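Local coordinates for protein O-ureido-L-serine synthase (Streptomyces lavendulae, PDB 3X44) that uses pyridoxal 5'-phosphate to add hydroxyurea to O-acetyl-L-serine, yielding O-ureido-L-serine for biosynthesis of the antibiotic D-cycloserine, at residues 180-185 with 198-203; 171-176 with 271-276; 207-212 with 229-234. The protein carries 1 engineered substitution. One frame throughout, in Å; residues are numbered along the deposited sequence.

Contact 1: 180-185 with 198-203; sequences GTLTGV and VVALEP. With PUS ((E)-O-(carbamoylamino)-N-({3-hydroxy-2-methyl-5-[(phosphonooxy)methyl]pyridin-4-yl}methylidene)-L-serine), chain C.
Helix 180-185 packs against strand 198-203 with L182 opposite A200, their CA atoms 7.3 Å apart, and no hydrogen bond runs between the two backbones. With its CG anti to the backbone N (chi1 164°), L182 lays both methyl groups on the strand. CD1 approaches V198 CG1 at 3.6 Å, the two side chains meeting at a slant, while CD2 lies 3.8 Å from A200 CB. V198 and A200 are two residues apart and point to the same face; the small methyl of A200 lets the helix come close, and the branch of V198 fills in beside it. I236 and T174 also touch L182, a buried leucine suited to a place where methyl groups make the contacts to the strand.

At the start of the helix the chemistry turns polar. T181 grips one phosphate oxygen of the bound PUS twice: its backbone N donates to O2P at 3.1 Å, and its hydroxyl OG1 donates to the same O2P at 3.0 Å. OG1 stands beside the backbone N (chi1 -69°), which brings both donors to one oxygen, and the amino-terminal end of the helix would favour the negative charge there. Strand 171-174, helix 180-192 and strand 197-203 form a beta-alpha-beta unit whose glycine- and threonine-rich loop and helix start belong to the phosphate-binding site of this pyridoxal-phosphate enzyme.

Contact 2: 171-176 with 271-276; sequences HFVTGF and ATALSI. With PUS ((E)-O-(carbamoylamino)-N-({3-hydroxy-2-methyl-5-[(phosphonooxy)methyl]pyridin-4-yl}methylidene)-L-serine), chain C.
V173 turns its CB toward helix 271-276, and each of its two methyl groups finds its own partner there. From CB, CG1 runs anti to the backbone N (chi1 -171°) and ends 3.8 Å from T272 CG2, with T272 CB slightly farther away. The second branch, CG2, heads for the next residue of the helix and lies 4.1 Å from A273 CB. A beta-branched valine suits this place because its two short arms reach adjacent helix positions at once, and the alanine offers a single methyl, which keeps strand and helix close. T272 presents its methyl to the valine, while its hydroxyl OG1 makes a weak hydrogen bond to A268 O, one turn back in the same helix.

The helix runs nearly antiparallel to strand 171-174, at 147°, with the axes 8.7 Å apart. Strand 171-174 lies between strands 285-290 and 197-203 in the mixed sheet; helix 264-278 packs on one face, and helix 180-192, which receives F172 and T174, on the other. This is the alpha/beta layering of the cysteine synthase family.

Farther back along the strand, H171 offers a ring face to I276, whose branch methyl can settle over it. The isoleucine CG2 sits 4.0 Å from the ring centroid and 14° off the normal, a CH-pi contact in which CE1 is the nearest ring atom. H171 ND1 is buried here without a partner in the model. Past the other end of the strand, F176 CA comes to 3.4 Å from O3P of PUS, where the chain enters the phosphate loop.

Contact 3: 207-212 with 229-234; sequences AMLARG and GVLDRS
A single water joins the two segments: it donates to L209 O at 2.7 Å and accepts from R233 NH1 at 2.8 Å. The arginine thus reaches the helix carbonyl through the water. Its chain is bent at chi2 and chi3, which swings the guanidinium across to L209; R233 is exposed and also meets a crystal neighbour, which may share in setting these bends.

The same flat group also rests on the leucine. L209 CD1 lies over one guanidinium face, offset toward the rim, with NH1 its nearest atom at 3.5 Å; L209 CG approaches NH2 and CZ. The leucine and the arginine come from opposite directions, so an aliphatic surface backs the flat of the guanidinium while NH1 donates to the water. L209 can do this because its CG is anti to the backbone N (chi1 -173°), extending the branch away from the weakly bonded helix. L231 comes tip to tip with L209, its CD2 4.1 Å from L209 CD2 and as near to CD1. The two leucines thus bury their methyl ends against each other, and I236 and L239 also touch L209.

Just beside R233, D232 OD1 receives two donors from S234. The hydroxyl OG donates at 2.6 Å and the backbone N at 3.3 Å, both from the same face above the carboxylate plane. The other oxygen, OD2, forms a salt bridge with R190 and a hydrogen bond with Q187, tying D232 to helix 180-192. L231 touches T179 of the phosphate-binding loop, and its side chain lies about 9 Å from PUS. The bond from S234 N makes an Asx turn at D232, which opens the 3-10 segment in the loop after helix 208-211.

Contacts 1 and 2 are buried and share the mixed sheet: strands 197-203 and 171-174 are neighbours in it, paired through V199 with F172 and T174. Both are chiefly aliphatic, and each has an end that reaches the phosphate of PUS. Contact 3 lies at the surface, where leucine packing is joined by a guanidinium face and a bridging water. It is joined to contact 1 through E202, whose carboxylate accepts from the amides of L209 and A210, and through T183, which lies beside L231. Contact 2 meets it more lightly, where the ring of F176 packs on L209 CB.

Contact 1: 180-185 with 198-203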
# COMPACT_ATOMS: atom_id res chain seq x y z
N GLY A 180 24.10 -2.83 -11.40
CA GLY A 180 23.50 -1.83 -10.53
C GLY A 180 22.62 -2.46 -9.46
O GLY A 180 22.58 -1.99 -8.31
N THR A 181 21.90 -3.52 -9.82
CA THR A 181 21.01 -4.19 -8.87
C THR A 181 21.85 -4.88 -7.81
O THR A 181 21.63 -4.69 -6.63
CB THR A 181 20.13 -5.24 -9.58
OG1 THR A 181 19.17 -4.58 -10.42
CG2 THR A 181 19.38 -6.08 -8.57
N LEU A 182 22.81 -5.67 -8.26
CA LEU A 182 23.70 -6.41 -7.37
C LEU A 182 24.52 -5.51 -6.45
O LEU A 182 24.73 -5.83 -5.28
CB LEU A 182 24.64 -7.27 -8.21
CG LEU A 182 25.88 -7.83 -7.51
CD1 LEU A 182 25.45 -8.92 -6.55
CD2 LEU A 182 26.86 -8.37 -8.56
N THR A 183 24.99 -4.38 -6.97
CA THR A 183 25.78 -3.47 -6.16
C THR A 183 24.93 -2.67 -5.17
O THR A 183 25.27 -2.58 -3.99
CB THR A 183 26.59 -2.50 -7.05
OG1 THR A 183 27.54 -3.25 -7.81
CG2 THR A 183 27.35 -1.48 -6.19
N GLY A 184 23.83 -2.11 -5.66
CA GLY A 184 22.95 -1.33 -4.80
C GLY A 184 22.34 -2.14 -3.67
O GLY A 184 22.38 -1.74 -2.51
N VAL A 185 21.78 -3.30 -4.01
CA VAL A 185 21.18 -4.14 -2.99
C VAL A 185 22.27 -4.80 -2.13
O VAL A 185 22.16 -4.85 -0.90
CB VAL A 185 20.30 -5.24 -3.61
CG1 VAL A 185 19.72 -6.12 -2.50
CG2 VAL A 185 19.18 -4.62 -4.41
N VAL A 198 25.21 -13.17 -0.58
CA VAL A 198 24.93 -12.51 -1.84
C VAL A 198 25.48 -13.36 -2.98
O VAL A 198 26.69 -13.49 -3.15
CB VAL A 198 25.55 -11.09 -1.90
CG1 VAL A 198 25.40 -10.51 -3.29
CG2 VAL A 198 24.86 -10.19 -0.87
N VAL A 199 24.57 -13.96 -3.74
CA VAL A 199 24.92 -14.83 -4.85
C VAL A 199 24.74 -14.17 -6.21
O VAL A 199 23.62 -13.84 -6.59
CB VAL A 199 24.06 -16.12 -4.81
CG1 VAL A 199 24.45 -17.06 -5.93
CG2 VAL A 199 24.21 -16.80 -3.45
N ALA A 200 25.84 -14.00 -6.94
CA ALA A 200 25.78 -13.39 -8.27
C ALA A 200 26.15 -14.42 -9.32
O ALA A 200 27.22 -15.02 -9.26
CB ALA A 200 26.74 -12.19 -8.35
N LEU A 201 25.25 -14.65 -10.27
CA LEU A 201 25.53 -15.63 -11.30
C LEU A 201 25.85 -14.97 -12.63
O LEU A 201 25.51 -13.81 -12.86
CB LEU A 201 24.33 -16.57 -11.47
CG LEU A 201 23.00 -15.91 -11.83
CD1 LEU A 201 22.81 -15.92 -13.34
CD2 LEU A 201 21.86 -16.66 -11.16
N GLU A 202 26.52 -15.72 -13.50
CA GLU A 202 26.87 -15.26 -14.83
C GLU A 202 26.48 -16.41 -15.76
O GLU A 202 26.35 -17.55 -15.31
CB GLU A 202 28.37 -15.01 -14.96
CG GLU A 202 29.03 -14.34 -13.78
CD GLU A 202 30.49 -14.01 -14.06
OE1 GLU A 202 30.74 -13.04 -14.81
OE2 GLU A 202 31.38 -14.73 -13.55
N PRO A 203 26.25 -16.12 -17.05
CA PRO A 203 25.89 -17.21 -17.96
C PRO A 203 27.09 -18.13 -18.11
O PRO A 203 28.23 -17.67 -18.10
CB PRO A 203 25.54 -16.49 -19.27
CG PRO A 203 25.36 -15.03 -18.90
CD PRO A 203 26.29 -14.81 -17.73
N PUS C . 19.40 -4.69 -18.65
CA PUS C . 20.17 -3.45 -19.07
CB PUS C . 21.70 -3.76 -19.25
OG PUS C . 21.89 -4.83 -20.28
ND PUS C . 23.14 -4.64 -20.99
CE PUS C . 24.05 -5.64 -21.01
NZ2 PUS C . 24.01 -6.61 -20.08
OZ1 PUS C . 24.90 -5.66 -21.84
C PUS C . 19.59 -2.94 -20.41
O PUS C . 18.47 -3.25 -20.72
OT PUS C . 20.25 -2.23 -21.13
C2 PUS C . 17.27 -8.42 -17.48
C3 PUS C . 17.85 -7.11 -17.85
C4 PUS C . 18.98 -6.59 -17.08
C5 PUS C . 19.49 -7.38 -15.95
C6 PUS C . 18.84 -8.67 -15.65
C2A PUS C . 16.14 -9.00 -18.27
C4A PUS C . 19.73 -5.36 -17.53
C5A PUS C . 20.65 -6.89 -15.10
N1 PUS C . 17.79 -9.12 -16.41
O3 PUS C . 17.29 -6.39 -18.84
O1P PUS C . 21.72 -4.04 -14.97
O2P PUS C . 20.94 -4.06 -12.74
O3P PUS C . 22.53 -5.68 -13.44
O4P PUS C . 20.24 -5.79 -14.23
P PUS C . 21.37 -4.89 -13.85

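Contact 2: 171-176 with 271-276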
# COMPACT_ATOMS: atom_id res chain seq x y z
N HIS A 171 19.83 -16.27 1.57
CA HIS A 171 20.52 -15.98 0.31
C HIS A 171 19.74 -15.02 -0.57
O HIS A 171 18.52 -15.09 -0.65
CB HIS A 171 20.74 -17.25 -0.50
CG HIS A 171 21.19 -18.42 0.31
ND1 HIS A 171 22.52 -18.80 0.38
CD2 HIS A 171 20.50 -19.31 1.06
CE1 HIS A 171 22.62 -19.87 1.15
NE2 HIS A 171 21.41 -20.20 1.57
N PHE A 172 20.48 -14.12 -1.23
CA PHE A 172 19.90 -13.16 -2.16
C PHE A 172 20.51 -13.53 -3.52
O PHE A 172 21.73 -13.51 -3.68
CB PHE A 172 20.29 -11.73 -1.79
CG PHE A 172 19.88 -10.70 -2.81
CD1 PHE A 172 18.54 -10.45 -3.06
CD2 PHE A 172 20.84 -10.00 -3.53
CE1 PHE A 172 18.15 -9.52 -4.01
CE2 PHE A 172 20.46 -9.07 -4.49
CZ PHE A 172 19.11 -8.83 -4.73
N VAL A 173 19.67 -13.85 -4.49
CA VAL A 173 20.19 -14.26 -5.79
C VAL A 173 19.89 -13.33 -6.95
O VAL A 173 18.74 -12.94 -7.17
CB VAL A 173 19.67 -15.66 -6.16
CG1 VAL A 173 20.37 -16.17 -7.40
CG2 VAL A 173 19.87 -16.62 -4.99
N THR A 174 20.92 -13.00 -7.71
CA THR A 174 20.74 -12.12 -8.86
C THR A 174 21.82 -12.30 -9.91
O THR A 174 22.93 -12.75 -9.62
CB THR A 174 20.75 -10.64 -8.43
OG1 THR A 174 20.64 -9.80 -9.59
CG2 THR A 174 22.05 -10.31 -7.70
N GLY A 175 21.48 -11.96 -11.14
CA GLY A 175 22.46 -12.02 -12.21
C GLY A 175 22.86 -10.56 -12.36
O GLY A 175 22.57 -9.74 -11.48
N PHE A 176 23.53 -10.21 -13.45
CA PHE A 176 23.91 -8.82 -13.65
C PHE A 176 24.24 -8.43 -15.07
O PHE A 176 24.74 -9.24 -15.85
CB PHE A 176 25.07 -8.45 -12.72
CG PHE A 176 26.37 -9.12 -13.04
CD1 PHE A 176 27.17 -8.66 -14.07
CD2 PHE A 176 26.81 -10.20 -12.28
CE1 PHE A 176 28.40 -9.25 -14.34
CE2 PHE A 176 28.05 -10.81 -12.54
CZ PHE A 176 28.84 -10.33 -13.57
N ALA A 271 16.69 -20.70 -11.01
CA ALA A 271 17.42 -21.95 -11.22
C ALA A 271 18.58 -22.05 -10.24
O ALA A 271 18.77 -23.07 -9.57
CB ALA A 271 17.94 -22.02 -12.66
N THR A 272 19.35 -20.97 -10.14
CA THR A 272 20.48 -20.94 -9.23
C THR A 272 20.00 -21.13 -7.80
O THR A 272 20.56 -21.94 -7.06
CB THR A 272 21.22 -19.59 -9.33
OG1 THR A 272 21.99 -19.57 -10.54
CG2 THR A 272 22.14 -19.40 -8.13
N ALA A 273 18.95 -20.40 -7.43
CA ALA A 273 18.39 -20.49 -6.09
C ALA A 273 17.92 -21.91 -5.77
O ALA A 273 18.12 -22.40 -4.65
CB ALA A 273 17.21 -19.52 -5.95
N LEU A 274 17.30 -22.56 -6.74
CA LEU A 274 16.80 -23.91 -6.56
C LEU A 274 17.98 -24.86 -6.38
O LEU A 274 17.91 -25.83 -5.62
CB LEU A 274 15.95 -24.34 -7.76
CG LEU A 274 14.54 -23.75 -7.86
CD1 LEU A 274 13.91 -24.13 -9.19
CD2 LEU A 274 13.69 -24.26 -6.71
N SER A 275 19.07 -24.56 -7.07
CA SER A 275 20.28 -25.38 -6.99
C SER A 275 20.85 -25.31 -5.58
O SER A 275 21.23 -26.33 -5.00
CB SER A 275 21.32 -24.89 -7.99
OG SER A 275 22.56 -25.55 -7.80
N ILE A 276 20.90 -24.11 -5.02
CA ILE A 276 21.41 -23.92 -3.67
C ILE A 276 20.45 -24.54 -2.65
O ILE A 276 20.88 -25.15 -1.66
CB ILE A 276 21.61 -22.41 -3.36
CG1 ILE A 276 22.84 -21.88 -4.10
CG2 ILE A 276 21.80 -22.20 -1.86
CD1 ILE A 276 22.86 -20.37 -4.28
N PUS C . 19.40 -4.69 -18.65
CA PUS C . 20.17 -3.45 -19.07
CB PUS C . 21.70 -3.76 -19.25
OG PUS C . 21.89 -4.83 -20.28
ND PUS C . 23.14 -4.64 -20.99
CE PUS C . 24.05 -5.64 -21.01
NZ2 PUS C . 24.01 -6.61 -20.08
OZ1 PUS C . 24.90 -5.66 -21.84
C PUS C . 19.59 -2.94 -20.41
O PUS C . 18.47 -3.25 -20.72
OT PUS C . 20.25 -2.23 -21.13
C2 PUS C . 17.27 -8.42 -17.48
C3 PUS C . 17.85 -7.11 -17.85
C4 PUS C . 18.98 -6.59 -17.08
C5 PUS C . 19.49 -7.38 -15.95
C6 PUS C . 18.84 -8.67 -15.65
C2A PUS C . 16.14 -9.00 -18.27
C4A PUS C . 19.73 -5.36 -17.53
C5A PUS C . 20.65 -6.89 -15.10
N1 PUS C . 17.79 -9.12 -16.41
O3 PUS C . 17.29 -6.39 -18.84
O1P PUS C . 21.72 -4.04 -14.97
O2P PUS C . 20.94 -4.06 -12.74
O3P PUS C . 22.53 -5.68 -13.44
O4P PUS C . 20.24 -5.79 -14.23
P PUS C . 21.37 -4.89 -13.85

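Contact 3: 207-212 with 229-234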
# COMPACT_ATOMS: atom_id res chain seq x y z
N ALA A 207 31.17 -15.96 -18.55
CA ALA A 207 31.71 -15.74 -17.21
C ALA A 207 32.83 -14.71 -17.31
O ALA A 207 34.02 -15.03 -17.18
CB ALA A 207 32.24 -17.05 -16.65
N MET A 208 32.44 -13.47 -17.56
CA MET A 208 33.36 -12.35 -17.70
C MET A 208 34.09 -12.01 -16.39
O MET A 208 35.30 -11.82 -16.38
CB MET A 208 32.60 -11.12 -18.20
CG MET A 208 33.47 -9.95 -18.63
SD MET A 208 34.44 -10.30 -20.10
CE MET A 208 36.07 -10.35 -19.42
N LEU A 209 33.35 -11.95 -15.30
CA LEU A 209 33.93 -11.62 -14.00
C LEU A 209 34.72 -12.76 -13.38
O LEU A 209 35.78 -12.55 -12.79
CB LEU A 209 32.82 -11.18 -13.04
CG LEU A 209 33.23 -10.62 -11.67
CD1 LEU A 209 34.15 -9.41 -11.85
CD2 LEU A 209 31.98 -10.22 -10.91
N ALA A 210 34.20 -13.98 -13.51
CA ALA A 210 34.86 -15.15 -12.94
C ALA A 210 36.11 -15.56 -13.70
O ALA A 210 37.16 -15.79 -13.10
CB ALA A 210 33.88 -16.32 -12.86
N ARG A 211 36.01 -15.65 -15.03
CA ARG A 211 37.15 -16.07 -15.84
C ARG A 211 37.53 -15.13 -16.97
O ARG A 211 38.44 -15.43 -17.75
CB ARG A 211 36.88 -17.46 -16.40
CG ARG A 211 36.27 -18.41 -15.38
CD ARG A 211 36.44 -19.85 -15.81
NE ARG A 211 35.24 -20.38 -16.43
CZ ARG A 211 34.12 -20.67 -15.78
NH1 ARG A 211 34.05 -20.49 -14.46
NH2 ARG A 211 33.06 -21.14 -16.43
N GLY A 212 36.85 -14.00 -17.08
CA GLY A 212 37.16 -13.07 -18.15
C GLY A 212 36.74 -13.60 -19.51
O GLY A 212 37.37 -13.31 -20.53
N GLY A 229 31.77 -0.21 -14.61
CA GLY A 229 32.36 0.67 -13.62
C GLY A 229 31.62 0.79 -12.30
O GLY A 229 32.24 0.98 -11.26
N VAL A 230 30.29 0.69 -12.32
CA VAL A 230 29.53 0.81 -11.08
C VAL A 230 29.68 -0.38 -10.13
O VAL A 230 29.32 -0.29 -8.95
CB VAL A 230 28.02 1.02 -11.34
CG1 VAL A 230 27.80 2.24 -12.21
CG2 VAL A 230 27.43 -0.22 -11.98
N LEU A 231 30.22 -1.48 -10.64
CA LEU A 231 30.37 -2.69 -9.83
C LEU A 231 31.25 -2.62 -8.58
O LEU A 231 32.41 -2.20 -8.65
CB LEU A 231 30.89 -3.84 -10.69
CG LEU A 231 31.26 -5.09 -9.87
CD1 LEU A 231 29.99 -5.67 -9.26
CD2 LEU A 231 31.96 -6.12 -10.75
N ASP A 232 30.70 -3.04 -7.45
CA ASP A 232 31.47 -3.11 -6.22
C ASP A 232 31.57 -4.61 -5.93
O ASP A 232 30.70 -5.20 -5.28
CB ASP A 232 30.79 -2.42 -5.04
CG ASP A 232 31.60 -2.57 -3.75
OD1 ASP A 232 32.76 -3.03 -3.84
OD2 ASP A 232 31.09 -2.23 -2.67
N ARG A 233 32.62 -5.20 -6.46
CA ARG A 233 32.89 -6.62 -6.34
C ARG A 233 32.85 -7.15 -4.92
O ARG A 233 32.54 -8.33 -4.69
CB ARG A 233 34.24 -6.92 -7.00
CG ARG A 233 35.01 -8.04 -6.38
CD ARG A 233 35.79 -8.77 -7.44
NE ARG A 233 35.26 -10.11 -7.66
CZ ARG A 233 35.65 -10.90 -8.66
NH1 ARG A 233 36.56 -10.48 -9.53
NH2 ARG A 233 35.11 -12.11 -8.78
N SER A 234 33.15 -6.28 -3.95
CA SER A 234 33.18 -6.68 -2.55
C SER A 234 31.86 -7.16 -1.93
O SER A 234 31.86 -7.78 -0.87
CB SER A 234 33.77 -5.55 -1.70
OG SER A 234 32.92 -4.42 -1.69
O HOH W 1 37.42 -12.96 -10.64